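Local coordinates for protein putative laminarinase (Phanerochaete chrysosporium, PDB 2W39) that probably hydrolyses beta-glucans such as laminarin and lichenin as a secreted glycoside hydrolase of family 16, at residues R73-K78 against A244-I249; A101-D106 against G113-I118. One frame throughout, in Å; residues are numbered along the deposited sequence. Where two conformers were deposited one is given.

Overall arrangement
Both contacts are buried antiparallel pairings in the same sheet of the beta-sandwich, their centres about 9 Å apart. Strands 246-253 and 98-105 are neighbours in that sheet, probably hydrogen-bonded from Ile248 N to Trp103 O at 2.8 Å, so 73-78, 244-249, 101-106 and 113-118 follow one another across it. Contact 2 is a local hairpin, nested along the chain inside the much longer loop closed by contact 1. Their chemistry differs with place: in contact 1 Ile247 and Ile249 face the opposing sheet, Ile248 shares the other face with Arg73 and Arg75, and Arg73 alone reaches the sugars, whereas contact 2 sets an indole and two carboxylates beside the sugar.

Contact 1. Residues R73-K78 against A244-I249; sequences RIRSIK and ANNIII
Ile74 and Ile249 exchange a pair of backbone hydrogen bonds, Ile74 N to Ile249 O at 2.9 Å and Ile249 N to Ile74 O at 3.0 Å, which join two neighbouring antiparallel strands of the family 16 beta-sandwich. Their side chains lie side by side, Ile74 CG1 4.0 Å from Ile249 CB. Ile249, with Ile247, reaches strand 288-297 of the other sheet, where branched aliphatic groups suit the buried space between the sheets. Arg75 and Ile248 form the non-hydrogen-bonded pair, their side chains on the other face. There the extended chain of Arg73 lays its CG 3.8 Å from Ile248 CG2, its guanidinium held by Glu21 and Glu107 and hydrogen-bonded through NH2 to a bound glucose. Arg75 slants across Asn246, its CG 3.5 Å from Asn246 CB, and forms a salt bridge with Glu107.

Regular pairing gives way at Ser76. Its N still donates to Ile247 O, but its carbonyl turns to the Asn246 amide, ND2 to Ser76 O at 2.8 Å. The hydroxyl takes over the carbonyl's role: with chi1 at 64°, OG is turned between backbone N and carbonyl carbon, accepts from Ile247 N at 2.9 Å, and donates to Lys78 O at 2.7 Å.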
loop_
_atom_site.group_PDB
_atom_site.type_symbol
_atom_site.label_atom_id
_atom_site.label_comp_id
_atom_site.label_asym_id
_atom_site.label_seq_id
_atom_site.Cartn_x
_atom_site.Cartn_y
_atom_site.Cartn_z
ATOM N N ARG A 73 3.731 10.937 1.668
ATOM C CA ARG A 73 4.316 9.604 1.776
ATOM C C ARG A 73 4.813 9.505 3.215
ATOM O O ARG A 73 5.782 10.170 3.585
ATOM C CB ARG A 73 5.459 9.463 0.769
ATOM C CG ARG A 73 6.280 8.182 0.931
ATOM C CD ARG A 73 7.129 7.941 -0.276
ATOM N NE ARG A 73 8.178 6.949 -0.035
ATOM C CZ ARG A 73 8.730 6.184 -0.977
ATOM N NH1 ARG A 73 8.246 6.161 -2.211
ATOM N NH2 ARG A 73 9.736 5.380 -0.663
ATOM N N ILE A 74 4.110 8.737 4.031
ATOM C CA ILE A 74 4.473 8.619 5.431
ATOM C C ILE A 74 5.162 7.302 5.688
ATOM O O ILE A 74 4.847 6.290 5.062
ATOM C CB ILE A 74 3.251 8.867 6.383
ATOM C CG1 ILE A 74 2.169 7.758 6.327
ATOM C CG2 ILE A 74 2.656 10.272 6.143
ATOM C CD1 ILE A 74 1.179 7.825 7.481
ATOM N N ARG A 75 6.112 7.307 6.611
ATOM C CA ARG A 75 6.956 6.159 6.864
ATOM C C ARG A 75 7.075 5.947 8.369
ATOM O O ARG A 75 7.394 6.880 9.124
ATOM C CB ARG A 75 8.349 6.415 6.280
ATOM C CG ARG A 75 9.295 5.229 6.464
ATOM C CD ARG A 75 10.675 5.518 5.931
ATOM N NE ARG A 75 11.398 6.480 6.768
ATOM C CZ ARG A 75 12.608 6.947 6.488
ATOM N NH1 ARG A 75 13.219 6.588 5.370
ATOM N NH2 ARG A 75 13.203 7.781 7.330
ATOM N N SER A 76 6.851 4.720 8.827
ATOM C CA SER A 76 7.006 4.445 10.262
ATOM C C SER A 76 8.434 4.722 10.690
ATOM O O SER A 76 9.381 4.432 9.963
ATOM C CB SER A 76 6.617 3.003 10.618
ATOM O OG SER A 76 7.469 2.048 9.998
ATOM N N ILE A 77 8.598 5.245 11.896
ATOM C CA ILE A 77 9.939 5.434 12.445
ATOM C C ILE A 77 10.543 4.057 12.767
ATOM O O ILE A 77 11.712 3.801 12.484
ATOM C CB ILE A 77 9.908 6.389 13.661
ATOM C CG1 ILE A 77 9.558 7.806 13.193
ATOM C CG2 ILE A 77 11.257 6.378 14.394
ATOM C CD1 ILE A 77 9.180 8.754 14.316
ATOM N N LYS A 78 9.748 3.179 13.368
ATOM C CA LYS A 78 10.220 1.845 13.670
ATOM C C LYS A 78 10.330 0.971 12.436
ATOM O O LYS A 78 9.669 1.209 11.408
ATOM C CB LYS A 78 9.294 1.191 14.678
ATOM C CG LYS A 78 9.477 1.813 16.049
ATOM C CD LYS A 78 8.432 1.358 17.027
ATOM C CE LYS A 78 8.605 -0.077 17.422
ATOM N NZ LYS A 78 7.683 -0.377 18.562
ATOM N N ALA A 244 15.048 -5.519 8.141
ATOM C CA ALA A 244 14.119 -4.720 8.920
ATOM C C ALA A 244 13.507 -3.647 8.017
ATOM O O ALA A 244 14.233 -2.848 7.420
ATOM C CB ALA A 244 14.829 -4.092 10.119
ATOM N N ASN A 245 12.181 -3.657 7.892
ATOM C CA ASN A 245 11.477 -2.779 6.957
ATOM C C ASN A 245 10.610 -1.772 7.709
ATOM O O ASN A 245 10.025 -2.091 8.742
ATOM C CB ASN A 245 10.536 -3.604 6.059
ATOM C CG ASN A 245 11.219 -4.364 4.928
ATOM O OD1 ASN A 245 12.453 -4.467 4.823
ATOM N ND2 ASN A 245 10.391 -4.905 4.061
ATOM N N ASN A 246 10.494 -0.580 7.138
ATOM C CA ASN A 246 9.501 0.408 7.568
ATOM C C ASN A 246 8.178 0.146 6.856
ATOM O O ASN A 246 8.154 -0.417 5.753
ATOM C CB ASN A 246 9.930 1.835 7.187
ATOM C CG ASN A 246 11.328 2.190 7.661
ATOM O OD1 ASN A 246 12.313 1.834 7.012
ATOM N ND2 ASN A 246 11.413 2.896 8.788
ATOM N N ILE A 247 7.106 0.614 7.492
ATOM C CA ILE A 247 5.789 0.671 6.854
ATOM C C ILE A 247 5.633 2.038 6.182
ATOM O O ILE A 247 5.942 3.079 6.794
ATOM C CB ILE A 247 4.671 0.464 7.907
ATOM C CG1 ILE A 247 4.729 -0.963 8.452
ATOM C CG2 ILE A 247 3.283 0.802 7.330
ATOM C CD1 ILE A 247 3.912 -1.208 9.724
ATOM N N ILE A 248 5.203 2.024 4.922
ATOM C CA ILE A 248 5.007 3.239 4.127
ATOM C C ILE A 248 3.577 3.273 3.607
ATOM O O ILE A 248 3.050 2.256 3.140
ATOM C CB ILE A 248 6.034 3.334 2.965
ATOM C CG1 ILE A 248 7.462 3.302 3.534
ATOM C CG2 ILE A 248 5.799 4.612 2.122
ATOM C CD1 ILE A 248 8.550 3.288 2.475
ATOM N N ILE A 249 2.948 4.442 3.698
ATOM C CA ILE A 249 1.633 4.675 3.110
ATOM C C ILE A 249 1.730 5.959 2.300
ATOM O O ILE A 249 2.164 6.987 2.822
ATOM C CB ILE A 249 0.508 4.784 4.165
ATOM C CG1 ILE A 249 0.521 3.562 5.088
ATOM C CG2 ILE A 249 -0.837 4.956 3.467
ATOM C CD1 ILE A 249 -0.372 3.720 6.329
#

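Contact 2. Residues A101-D106 against G113-I118; sequences AAWETD and GGEVDI. With LGC (D-glucono-1,5-lactone), chain D; BGC (beta-D-glucopyranose), chain B.
The family 16 signature Glu-x-Asp-x-x-Glu begins on the second strand of this beta hairpin with Glu115 and Asp117 and is completed by Glu120; in relatives its two glutamates serve as nucleophile and acid/base. Glu104 and Val116 form the hydrogen-bonded pair, each N reaching the other's O at 2.9 Å. Next to the connecting loop, Thr105 OG1 donates to Gly114 O at 2.7 Å, and Gly114 adopts a positive phi (83°), readily reached by glycine. At the far end Ile118 N donates to Ala102 O as the chain turns a corner.

Alternation puts Trp103, Thr105, Glu115 and Asp117 together on the sugar-binding face. Trp103, with chi1 at 57°, turns its indole toward strand 246-253, where Asn250 bonds to NE1, and presents one face to the sugar, modelled there as both gluconolactone and glucose. C6 of either model lies 3.6 Å above the ring, over its centre for the lactone and nearer the rim for glucose, consistent with a CH-pi contact. The Glu115 chain is extended and crosses the ring obliquely, OE2 3.5 Å from Trp103 CE3; OE1, which Trp110 also binds, lies 2.6 Å from lactone O2. Glu115 OE2 and Asp117 OD1 are only 2.5 Å apart. Two carboxylates thus gather beside the sugar's ring oxygen while the indole supports its C6 side, consistent with a site built for chemistry at C1.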
loop_
_atom_site.group_PDB
_atom_site.type_symbol
_atom_site.label_atom_id
_atom_site.label_comp_id
_atom_site.label_asym_id
_atom_site.label_seq_id
_atom_site.Cartn_x
_atom_site.Cartn_y
_atom_site.Cartn_z
ATOM N N ALA A 101 -0.395 3.378 -2.341
ATOM C CA ALA A 101 0.184 2.146 -1.837
ATOM C C ALA A 101 0.295 2.137 -0.324
ATOM O O ALA A 101 0.537 3.177 0.305
ATOM C CB ALA A 101 1.561 1.901 -2.472
ATOM N N ALA A 102 0.137 0.938 0.241
ATOM C CA ALA A 102 0.511 0.651 1.637
ATOM C C ALA A 102 1.446 -0.551 1.534
ATOM O O ALA A 102 1.100 -1.580 0.936
ATOM C CB ALA A 102 -0.709 0.336 2.496
ATOM N N TRP A 103 2.648 -0.418 2.087
ATOM C CA TRP A 103 3.716 -1.352 1.772
ATOM C C TRP A 103 4.790 -1.299 2.833
ATOM O O TRP A 103 4.741 -0.477 3.741
ATOM C CB TRP A 103 4.244 -1.069 0.357
ATOM C CG TRP A 103 4.744 0.306 0.080
ATOM C CD1 TRP A 103 4.020 1.480 0.080
ATOM C CD2 TRP A 103 6.041 0.641 -0.412
ATOM N NE1 TRP A 103 4.815 2.528 -0.329
ATOM C CE2 TRP A 103 6.058 2.038 -0.644
ATOM C CE3 TRP A 103 7.192 -0.103 -0.683
ATOM C CZ2 TRP A 103 7.173 2.691 -1.151
ATOM C CZ3 TRP A 103 8.298 0.553 -1.198
ATOM C CH2 TRP A 103 8.280 1.936 -1.408
ATOM N N GLU A 104 5.764 -2.189 2.688
ATOM C CA GLU A 104 6.941 -2.188 3.562
ATOM C C GLU A 104 8.178 -2.353 2.716
ATOM O O GLU A 104 8.181 -3.096 1.725
ATOM C CB GLU A 104 6.912 -3.326 4.595
ATOM C CG GLU A 104 5.701 -3.298 5.482
ATOM C CD GLU A 104 5.756 -4.329 6.596
ATOM O OE1 GLU A 104 6.655 -5.194 6.584
ATOM O OE2 GLU A 104 4.879 -4.268 7.500
ATOM N N THR A 105 9.246 -1.669 3.112
ATOM C CA THR A 105 10.538 -1.864 2.467
ATOM C C THR A 105 11.659 -1.342 3.351
ATOM O O THR A 105 11.408 -0.740 4.404
ATOM C CB THR A 105 10.568 -1.177 1.071
ATOM O OG1 THR A 105 11.671 -1.687 0.319
ATOM C CG2 THR A 105 10.704 0.339 1.200
ATOM N N ASP A 106 12.886 -1.582 2.897
ATOM C CA ASP A 106 14.062 -0.914 3.409
ATOM C C ASP A 106 14.605 -0.065 2.253
ATOM O O ASP A 106 15.222 -0.582 1.305
ATOM C CB ASP A 106 15.053 -1.987 3.873
ATOM C CG ASP A 106 16.304 -1.421 4.477
ATOM O OD1 ASP A 106 16.599 -0.241 4.258
ATOM O OD2 ASP A 106 17.019 -2.186 5.185
ATOM N N GLY A 113 16.917 -5.431 0.735
ATOM C CA GLY A 113 16.196 -5.621 1.993
ATOM C C GLY A 113 14.739 -6.000 1.803
ATOM O O GLY A 113 13.985 -6.106 2.780
ATOM N N GLY A 114 14.342 -6.203 0.548
ATOM C CA GLY A 114 12.998 -6.631 0.218
ATOM C C GLY A 114 12.003 -5.483 0.151
ATOM O O GLY A 114 12.252 -4.350 0.587
ATOM N N GLU A 115 10.848 -5.817 -0.408
ATOM C CA GLU A 115 9.689 -4.932 -0.479
ATOM C C GLU A 115 8.470 -5.830 -0.514
ATOM O O GLU A 115 8.445 -6.816 -1.262
ATOM C CB GLU A 115 9.733 -4.075 -1.750
ATOM C CG GLU A 115 8.460 -3.282 -2.012
ATOM C CD GLU A 115 8.487 -2.477 -3.292
ATOM O OE1 GLU A 115 9.558 -2.330 -3.917
ATOM O OE2 GLU A 115 7.426 -1.945 -3.676
ATOM N N VAL A 116 7.465 -5.534 0.303
ATOM C CA VAL A 116 6.165 -6.193 0.178
ATOM C C VAL A 116 5.094 -5.132 0.024
ATOM O O VAL A 116 4.910 -4.269 0.897
ATOM C CB VAL A 116 5.834 -7.174 1.347
ATOM C CG1 VAL A 116 6.042 -6.513 2.716
ATOM C CG2 VAL A 116 4.401 -7.698 1.185
ATOM N N ASP A 117 4.390 -5.203 -1.098
ATOM C CA ASP A 117 3.283 -4.291 -1.387
ATOM C C ASP A 117 2.011 -4.964 -0.944
ATOM O O ASP A 117 1.689 -6.054 -1.412
ATOM C CB ASP A 117 3.239 -3.961 -2.877
ATOM C CG ASP A 117 4.575 -3.452 -3.384
ATOM O OD1 ASP A 117 5.148 -2.537 -2.741
ATOM O OD2 ASP A 117 5.080 -3.979 -4.373
ATOM N N ILE A 118 1.308 -4.322 -0.009
ATOM C CA ILE A 118 0.122 -4.890 0.622
ATOM C C ILE A 118 -1.152 -4.385 -0.062
ATOM O O ILE A 118 -2.032 -5.181 -0.402
ATOM C CB ILE A 118 0.122 -4.562 2.137
ATOM C CG1 ILE A 118 1.397 -5.116 2.791
ATOM C CG2 ILE A 118 -1.140 -5.107 2.784
ATOM C CD1 ILE A 118 1.656 -4.598 4.216
HETATM C C1 LGC D . 6.659 -0.891 -6.071
HETATM C C2 LGC D . 7.976 -0.230 -6.351
HETATM O O5 LGC D . 5.704 -0.379 -5.089
HETATM O O1 LGC D . 6.350 -1.896 -6.692
HETATM O O2 LGC D . 9.053 -1.178 -6.224
HETATM C C3 LGC D . 8.180 0.987 -5.442
HETATM O O3 LGC D . 9.172 1.861 -6.008
HETATM C C4 LGC D . 6.857 1.728 -5.251
HETATM O O4 LGC D . 7.058 2.998 -4.637
HETATM C C5 LGC D . 5.971 0.841 -4.383
HETATM C C6 LGC D . 4.630 1.449 -3.980
HETATM O O6 LGC D . 3.864 1.888 -5.112
HETATM C C2 BGC B . 7.566 -0.252 -6.542
HETATM C C3 BGC B . 8.042 0.827 -5.566
HETATM C C4 BGC B . 6.872 1.744 -5.252
HETATM C C5 BGC B . 5.873 0.920 -4.453
HETATM C C6 BGC B . 4.695 1.766 -3.989
HETATM C C1 BGC B . 6.150 -0.805 -6.274
HETATM O O1 BGC B . 5.388 -0.764 -7.494
HETATM O O2 BGC B . 8.506 -1.339 -6.550
HETATM O O3 BGC B . 9.151 1.563 -6.113
HETATM O O4 BGC B . 7.293 2.882 -4.502
HETATM O O5 BGC B . 5.371 -0.176 -5.234
HETATM O O6 BGC B . 3.746 1.895 -5.054
HETATM O O HOH W 1 15.045 -3.236 0.275
#